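PDB 4FB5: probable oxidoreductase protein from Rhizobium etli, which probably acts as a nucleotide-binding oxidoreductase of the GFO/IDH/MocA family. Local coordinates for residues D189-L200 / R239-E250. Numbering follows the deposited sequence.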
loop_
_atom_site.group_PDB
_atom_site.type_symbol
_atom_site.label_atom_id
_atom_site.label_comp_id
_atom_site.label_asym_id
_atom_site.label_seq_id
_atom_site.Cartn_x
_atom_site.Cartn_y
_atom_site.Cartn_z
ATOM N N ASP A 189 3.122 7.631 -24.946
ATOM C CA ASP A 189 3.814 8.765 -25.506
ATOM C C ASP A 189 3.425 8.902 -26.980
ATOM O O ASP A 189 3.724 8.042 -27.812
ATOM C CB ASP A 189 5.306 8.638 -25.301
ATOM C CG ASP A 189 6.081 9.635 -26.079
ATOM O OD1 ASP A 189 5.491 10.426 -26.849
ATOM O OD2 ASP A 189 7.323 9.622 -25.950
ATOM N N PRO A 190 2.738 9.993 -27.299
ATOM C CA PRO A 190 2.240 10.128 -28.665
ATOM C C PRO A 190 3.308 10.372 -29.714
ATOM O O PRO A 190 2.967 10.332 -30.893
ATOM C CB PRO A 190 1.281 11.329 -28.590
ATOM C CG PRO A 190 1.751 12.112 -27.420
ATOM C CD PRO A 190 2.394 11.130 -26.436
ATOM N N ASP A 191 4.572 10.580 -29.311
ATOM C CA ASP A 191 5.650 10.908 -30.280
ATOM C C ASP A 191 6.497 9.768 -30.747
ATOM O O ASP A 191 7.344 9.961 -31.609
ATOM C CB ASP A 191 6.587 12.017 -29.770
ATOM C CG ASP A 191 5.883 13.355 -29.670
ATOM O OD1 ASP A 191 4.865 13.548 -30.396
ATOM O OD2 ASP A 191 6.326 14.200 -28.851
ATOM N N ILE A 192 6.291 8.592 -30.184
ATOM C CA ILE A 192 6.986 7.414 -30.664
ATOM C C ILE A 192 6.536 7.134 -32.108
ATOM O O ILE A 192 5.339 7.310 -32.429
ATOM C CB ILE A 192 6.741 6.202 -29.732
ATOM C CG1 ILE A 192 7.283 6.504 -28.338
ATOM C CG2 ILE A 192 7.348 4.908 -30.307
ATOM C CD1 ILE A 192 8.712 7.112 -28.347
ATOM N N PHE A 193 7.476 6.744 -32.964
ATOM C CA PHE A 193 7.134 6.481 -34.344
ATOM C C PHE A 193 6.138 5.356 -34.487
ATOM O O PHE A 193 6.185 4.368 -33.757
ATOM C CB PHE A 193 8.366 6.173 -35.207
ATOM C CG PHE A 193 9.323 7.341 -35.346
ATOM C CD1 PHE A 193 8.853 8.614 -35.642
ATOM C CD2 PHE A 193 10.715 7.147 -35.201
ATOM C CE1 PHE A 193 9.746 9.699 -35.767
ATOM C CE2 PHE A 193 11.614 8.223 -35.318
ATOM C CZ PHE A 193 11.119 9.510 -35.604
ATOM N N PHE A 194 5.228 5.554 -35.428
ATOM C CA PHE A 194 4.325 4.541 -35.945
ATOM C C PHE A 194 5.020 3.214 -36.286
ATOM O O PHE A 194 5.952 3.160 -37.079
ATOM C CB PHE A 194 3.653 5.098 -37.206
ATOM C CG PHE A 194 2.513 4.279 -37.688
ATOM C CD1 PHE A 194 2.739 3.057 -38.359
ATOM C CD2 PHE A 194 1.200 4.711 -37.484
ATOM C CE1 PHE A 194 1.664 2.264 -38.798
ATOM C CE2 PHE A 194 0.110 3.922 -37.931
ATOM C CZ PHE A 194 0.349 2.686 -38.582
ATOM N N TYR A 195 4.574 2.132 -35.703
ATOM C CA TYR A 195 5.002 0.827 -36.204
ATOM C C TYR A 195 3.800 -0.180 -36.261
ATOM O O TYR A 195 2.607 0.240 -36.172
ATOM C CB TYR A 195 6.198 0.300 -35.419
ATOM C CG TYR A 195 5.932 0.095 -33.953
ATOM C CD1 TYR A 195 5.866 -1.186 -33.408
ATOM C CD2 TYR A 195 5.728 1.198 -33.085
ATOM C CE1 TYR A 195 5.627 -1.376 -32.031
ATOM C CE2 TYR A 195 5.469 1.014 -31.749
ATOM C CZ TYR A 195 5.420 -0.265 -31.228
ATOM O OH TYR A 195 5.199 -0.432 -29.892
ATOM N N TRP A 196 4.102 -1.480 -36.418
ATOM C CA TRP A 196 3.032 -2.418 -36.716
ATOM C C TRP A 196 1.894 -2.411 -35.689
ATOM O O TRP A 196 0.767 -2.805 -36.020
ATOM C CB TRP A 196 3.558 -3.819 -36.945
ATOM C CG TRP A 196 4.129 -4.417 -35.753
ATOM C CD1 TRP A 196 5.426 -4.307 -35.320
ATOM C CD2 TRP A 196 3.443 -5.226 -34.796
ATOM N NE1 TRP A 196 5.583 -5.001 -34.150
ATOM C CE2 TRP A 196 4.386 -5.578 -33.801
ATOM C CE3 TRP A 196 2.108 -5.688 -34.675
ATOM C CZ2 TRP A 196 4.050 -6.373 -32.693
ATOM C CZ3 TRP A 196 1.759 -6.487 -33.554
ATOM C CH2 TRP A 196 2.736 -6.820 -32.588
ATOM N N LYS A 197 2.169 -1.955 -34.469
ATOM C CA LYS A 197 1.153 -2.031 -33.422
ATOM C C LYS A 197 0.044 -1.039 -33.596
ATOM O O LYS A 197 -0.832 -0.969 -32.749
ATOM C CB LYS A 197 1.741 -1.899 -32.017
ATOM C CG LYS A 197 2.242 -3.241 -31.562
ATOM C CD LYS A 197 2.781 -3.269 -30.166
ATOM C CE LYS A 197 2.935 -4.737 -29.747
ATOM N NZ LYS A 197 3.602 -4.894 -28.424
ATOM N N SER A 198 0.082 -0.293 -34.697
ATOM C CA SER A 198 -0.952 0.663 -35.056
ATOM C C SER A 198 -1.619 0.347 -36.390
ATOM O O SER A 198 -2.372 1.161 -36.912
ATOM C CB SER A 198 -0.396 2.072 -35.101
ATOM O OG SER A 198 -0.242 2.572 -33.799
ATOM N N GLU A 199 -1.352 -0.828 -36.933
ATOM C CA GLU A 199 -1.940 -1.253 -38.189
ATOM C C GLU A 199 -3.051 -2.240 -37.914
ATOM O O GLU A 199 -2.799 -3.270 -37.345
ATOM C CB GLU A 199 -0.880 -1.925 -39.054
ATOM C CG GLU A 199 0.048 -0.950 -39.714
ATOM C CD GLU A 199 0.942 -1.624 -40.792
ATOM O OE1 GLU A 199 2.022 -2.186 -40.409
ATOM O OE2 GLU A 199 0.559 -1.581 -42.016
ATOM N N LEU A 200 -4.267 -1.926 -38.350
ATOM C CA LEU A 200 -5.430 -2.746 -38.124
ATOM C C LEU A 200 -5.198 -4.136 -38.643
ATOM O O LEU A 200 -5.594 -5.122 -38.007
ATOM C CB LEU A 200 -6.660 -2.142 -38.805
ATOM C CG LEU A 200 -8.005 -2.858 -38.578
ATOM C CD1 LEU A 200 -8.442 -2.889 -37.132
ATOM C CD2 LEU A 200 -9.081 -2.207 -39.344
ATOM N N ARG A 239 0.356 9.318 -35.826
ATOM C CA ARG A 239 1.659 9.331 -35.149
ATOM C C ARG A 239 2.780 9.522 -36.162
ATOM O O ARG A 239 2.648 9.072 -37.300
ATOM C CB ARG A 239 1.871 8.034 -34.365
ATOM C CG ARG A 239 0.587 7.300 -34.021
ATOM C CD ARG A 239 0.786 6.362 -32.841
ATOM N NE ARG A 239 2.044 6.619 -32.146
ATOM C CZ ARG A 239 2.197 6.548 -30.827
ATOM N NH1 ARG A 239 1.168 6.228 -30.055
ATOM N NH2 ARG A 239 3.379 6.798 -30.281
ATOM N N PRO A 240 3.881 10.181 -35.791
ATOM C CA PRO A 240 4.908 10.363 -36.830
ATOM C C PRO A 240 5.449 9.031 -37.409
ATOM O O PRO A 240 5.419 8.004 -36.757
ATOM C CB PRO A 240 6.025 11.098 -36.077
ATOM C CG PRO A 240 5.862 10.608 -34.658
ATOM C CD PRO A 240 4.357 10.614 -34.461
ATOM N N LEU A 241 5.910 9.125 -38.653
ATOM C CA LEU A 241 6.696 8.116 -39.383
ATOM C C LEU A 241 8.191 8.404 -39.272
ATOM O O LEU A 241 8.649 9.562 -39.374
ATOM C CB LEU A 241 6.341 8.130 -40.883
ATOM C CG LEU A 241 4.924 7.697 -41.248
ATOM C CD1 LEU A 241 4.381 8.332 -42.566
ATOM C CD2 LEU A 241 4.773 6.157 -41.153
ATOM N N SER A 242 8.951 7.332 -39.102
ATOM C CA SER A 242 10.370 7.451 -38.865
ATOM C C SER A 242 11.066 8.010 -40.099
ATOM O O SER A 242 12.107 8.655 -40.000
ATOM C CB SER A 242 10.940 6.100 -38.493
ATOM O OG SER A 242 10.471 5.124 -39.388
ATOM N N GLU A 243 10.480 7.784 -41.263
ATOM C CA GLU A 243 11.048 8.331 -42.486
ATOM C C GLU A 243 10.372 9.624 -42.981
ATOM O O GLU A 243 10.660 10.124 -44.075
ATOM C CB GLU A 243 11.001 7.277 -43.582
ATOM N N GLY A 244 9.520 10.196 -42.135
ATOM C CA GLY A 244 9.061 11.580 -42.310
ATOM C C GLY A 244 7.590 11.599 -42.616
ATOM O O GLY A 244 7.099 10.663 -43.225
ATOM N N GLY A 245 6.891 12.659 -42.212
ATOM C CA GLY A 245 5.429 12.693 -42.307
ATOM C C GLY A 245 4.701 12.026 -41.126
ATOM O O GLY A 245 5.316 11.700 -40.086
ATOM N N ARG A 246 3.395 11.812 -41.309
ATOM C CA ARG A 246 2.472 11.278 -40.303
ATOM C C ARG A 246 1.531 10.185 -40.863
ATOM O O ARG A 246 1.153 10.223 -42.027
ATOM C CB ARG A 246 1.630 12.420 -39.716
ATOM C CG ARG A 246 2.461 13.552 -39.124
ATOM C CD ARG A 246 1.770 14.196 -37.962
ATOM N NE ARG A 246 2.597 14.108 -36.754
ATOM C CZ ARG A 246 2.217 13.613 -35.567
ATOM N NH1 ARG A 246 0.985 13.148 -35.364
ATOM N NH2 ARG A 246 3.095 13.594 -34.557
ATOM N N ARG A 247 1.137 9.229 -40.042
ATOM C CA ARG A 247 0.094 8.272 -40.441
ATOM C C ARG A 247 -1.046 8.173 -39.446
ATOM O O ARG A 247 -0.829 8.120 -38.237
ATOM C CB ARG A 247 0.694 6.869 -40.588
ATOM C CG ARG A 247 0.170 6.114 -41.768
ATOM C CD ARG A 247 -0.114 4.680 -41.448
ATOM N NE ARG A 247 0.841 3.745 -42.007
ATOM C CZ ARG A 247 0.551 2.475 -42.278
ATOM N NH1 ARG A 247 -0.661 1.989 -42.061
ATOM N NH2 ARG A 247 1.485 1.680 -42.748
ATOM N N ALA A 248 -2.256 8.084 -39.971
ATOM C CA ALA A 248 -3.472 7.727 -39.188
ATOM C C ALA A 248 -3.295 6.478 -38.328
ATOM O O ALA A 248 -2.876 5.438 -38.826
ATOM C CB ALA A 248 -4.642 7.497 -40.114
ATOM N N VAL A 249 -3.619 6.579 -37.041
ATOM C CA VAL A 249 -3.727 5.358 -36.241
ATOM C C VAL A 249 -4.998 4.606 -36.615
ATOM O O VAL A 249 -6.053 5.199 -36.683
ATOM C CB VAL A 249 -3.675 5.631 -34.711
ATOM C CG1 VAL A 249 -3.536 4.310 -33.934
ATOM C CG2 VAL A 249 -2.504 6.581 -34.376
ATOM N N GLU A 250 -4.868 3.297 -36.830
ATOM C CA GLU A 250 -5.903 2.473 -37.478
ATOM C C GLU A 250 -6.721 1.636 -36.477
ATOM O O GLU A 250 -7.828 1.116 -36.785
ATOM C CB GLU A 250 -5.215 1.538 -38.471
ATOM C CG GLU A 250 -4.720 2.271 -39.696
ATOM C CD GLU A 250 -3.982 1.375 -40.702
ATOM O OE1 GLU A 250 -4.129 0.133 -40.694
ATOM O OE2 GLU A 250 -3.229 1.936 -41.526
#
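Arg239 reaches across to the type I turn Asp189–Ile192 and binds two of its carbonyls mainly through one nitrogen: NH2 lies 2.8 Å from Asp189 O and 3.0 Å from Ile192 O, to which NE adds a weak second bond. The NH2 bond to Ile192 O is the straighter (163°) and lies in the guanidinium plane, whereas Asp189 O sits tilted from it; Pro190 O rests over one face of the group. A leucine in place of Arg239 would probably leave both carbonyls without this donor and the turn freer to shift. Pro240 continues the attachment through its backbone, its O accepting from Phe194 N (2.8 Å) almost in line with the carbonyl, while its CG packs 3.7 Å from Phe193 CD1. At Ser242 the contact becomes CH-pi, CA standing over the centre of the Phe193 ring.

Beyond the hairpin turn, Arg247 lays its CD and guanidinium over one face of Phe194, the two planes 21° apart; Ser198 CB, from the ring's own loop, sits against the opposite face, off toward the rim. Phe194 CG is anti to the backbone N (chi1 -169°), which sets the ring between them. NH2 of Arg247 also makes a long, weak salt bridge to Glu199 OE2 (3.5 Å), and NH1 forms one within its own segment to Glu250 OE2, poorly angled as a hydrogen bond. Glu250 then closes the contact, its N donating to Ser198 O and its OE1 accepting from Leu200 N at 3.1 Å.

The principle illustrated is that a loop with little regular secondary structure can have its path fixed through its own carbonyls and N-H groups, here by polar side chains and two backbone-backbone bonds, together with ring packing.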